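Local structure of putative oxidoreductase (Jannaschia sp., 3C24) at residues G10-A15 with E67-V72. The protein is a putative oxidoreductase that probably binds a nicotinamide dinucleotide in its Rossmann-type domain. Sequence-based numbering, arbitrary orientation.
Sequences GPKTVA and EADVVV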
loop_
_atom_site.group_PDB
_atom_site.type_symbol
_atom_site.label_atom_id
_atom_site.label_comp_id
_atom_site.label_asym_id
_atom_site.label_seq_id
_atom_site.Cartn_x
_atom_site.Cartn_y
_atom_site.Cartn_z
ATOM N N GLY A 10 -36.985 9.212 -2.900
ATOM C CA GLY A 10 -37.545 10.258 -2.060
ATOM C C GLY A 10 -37.072 10.112 -0.627
ATOM O O GLY A 10 -36.467 9.103 -0.276
ATOM N N PRO A 11 -37.330 11.132 0.203
ATOM C CA PRO A 11 -36.960 11.045 1.611
ATOM C C PRO A 11 -37.616 9.889 2.265
ATOM O O PRO A 11 -38.785 9.572 2.057
ATOM C CB PRO A 11 -37.461 12.361 2.207
ATOM C CG PRO A 11 -38.309 12.993 1.170
ATOM C CD PRO A 11 -37.900 12.444 -0.148
ATOM N N LYS A 12 -36.815 9.249 3.078
ATOM C CA LYS A 12 -37.226 8.092 3.833
ATOM C C LYS A 12 -36.962 8.316 5.303
ATOM O O LYS A 12 -36.131 9.125 5.664
ATOM C CB LYS A 12 -36.407 6.890 3.376
ATOM C CG LYS A 12 -36.557 6.563 1.910
ATOM C CD LYS A 12 -37.861 5.842 1.623
ATOM C CE LYS A 12 -38.014 5.572 0.138
ATOM N NZ LYS A 12 -38.253 6.807 -0.695
ATOM N N THR A 13 -37.695 7.607 6.124
ATOM C CA THR A 13 -37.444 7.645 7.552
ATOM C C THR A 13 -36.418 6.548 7.849
ATOM O O THR A 13 -36.658 5.383 7.625
ATOM C CB THR A 13 -38.707 7.513 8.374
ATOM O OG1 THR A 13 -39.521 8.671 8.107
ATOM C CG2 THR A 13 -38.358 7.479 9.848
ATOM N N VAL A 14 -35.261 6.958 8.379
ATOM C CA VAL A 14 -34.153 6.043 8.585
ATOM C C VAL A 14 -33.817 6.007 10.048
ATOM O O VAL A 14 -33.413 7.038 10.618
ATOM C CB VAL A 14 -32.923 6.508 7.799
ATOM C CG1 VAL A 14 -31.713 5.552 7.960
ATOM C CG2 VAL A 14 -33.221 6.680 6.273
ATOM N N ALA A 15 -34.016 4.829 10.648
ATOM C CA ALA A 15 -33.662 4.576 12.038
ATOM C C ALA A 15 -32.285 3.954 12.056
ATOM O O ALA A 15 -31.953 3.047 11.265
ATOM C CB ALA A 15 -34.684 3.658 12.701
ATOM N N GLU A 67 -42.570 3.802 12.131
ATOM C CA GLU A 67 -42.354 4.926 11.216
ATOM C C GLU A 67 -41.192 4.660 10.272
ATOM O O GLU A 67 -41.087 5.256 9.224
ATOM C CB GLU A 67 -42.072 6.203 12.019
ATOM C CG GLU A 67 -43.298 6.682 12.846
ATOM C CD GLU A 67 -42.954 7.734 13.910
ATOM O OE1 GLU A 67 -41.851 7.665 14.499
ATOM O OE2 GLU A 67 -43.811 8.609 14.191
ATOM N N ALA A 68 -40.378 3.691 10.644
ATOM C CA ALA A 68 -39.119 3.418 9.916
ATOM C C ALA A 68 -39.277 2.703 8.601
ATOM O O ALA A 68 -39.782 1.578 8.549
ATOM C CB ALA A 68 -38.143 2.612 10.822
ATOM N N ASP A 69 -38.746 3.327 7.559
ATOM C CA ASP A 69 -38.686 2.742 6.234
ATOM C C ASP A 69 -37.428 1.858 6.134
ATOM O O ASP A 69 -37.374 0.819 5.459
ATOM C CB ASP A 69 -38.621 3.813 5.162
ATOM C CG ASP A 69 -39.857 4.684 5.144
ATOM O OD1 ASP A 69 -40.955 4.109 5.259
ATOM O OD2 ASP A 69 -39.740 5.922 5.010
ATOM N N VAL A 70 -36.403 2.318 6.830
ATOM C CA VAL A 70 -35.080 1.704 6.811
ATOM C C VAL A 70 -34.591 1.642 8.241
ATOM O O VAL A 70 -34.758 2.587 9.004
ATOM C CB VAL A 70 -34.086 2.546 5.961
ATOM C CG1 VAL A 70 -32.707 1.871 5.867
ATOM C CG2 VAL A 70 -34.638 2.792 4.569
ATOM N N VAL A 71 -34.015 0.503 8.600
ATOM C CA VAL A 71 -33.388 0.282 9.919
ATOM C C VAL A 71 -31.957 -0.185 9.681
ATOM O O VAL A 71 -31.689 -1.270 9.172
ATOM C CB VAL A 71 -34.145 -0.741 10.759
ATOM C CG1 VAL A 71 -33.462 -0.937 12.107
ATOM C CG2 VAL A 71 -35.583 -0.291 10.930
ATOM N N VAL A 72 -31.030 0.664 10.111
ATOM C CA VAL A 72 -29.609 0.477 9.935
ATOM C C VAL A 72 -29.000 -0.091 11.188
ATOM O O VAL A 72 -29.102 0.485 12.284
ATOM C CB VAL A 72 -28.874 1.806 9.575
ATOM C CG1 VAL A 72 -27.366 1.497 9.437
ATOM C CG2 VAL A 72 -29.429 2.439 8.318
#
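Ala15 bonds to Val70 and Val72 as neighbouring parallel strands of the Rossmann-type sheet, 13-17 and 70-73, start side by side. Ala15 N gives its hydrogen to Val70 O at 2.9 Å. Ala15 O accepts from Val72 N at 2.8 Å. Two residues earlier, Thr13 O takes two donors, Val70 N at 3.2 Å and Asp69 N at 2.9 Å. The Asp69 side chain adds a bond at the start of strand 13-17. Its CG stands anti to its own carbonyl carbon (chi1 -63°), which brings OD2 to Thr13 N at 2.9 Å. The N-H points almost straight at OD2 (176°) and meets it on the anti side, tilted from the carboxylate plane. Arg92 bonds to Ala68 O and makes a weak, long ion pair with Asp69 OD1. Replacing Asp69 by alanine removes the carboxylate, and would probably leave Thr13 N without this acceptor and Arg92 without its weak partner. The Val14 and Val72 side chains share one sheet face, covered by helix 160-172 through Ile168 and Met172. The Ala15 side chain lies on the other face with Val71, and touches Ala68 CB and the loop residue Trp64. On the helix-covered face, Val14 CG1 meets Val72 CG2 at 3.9 Å.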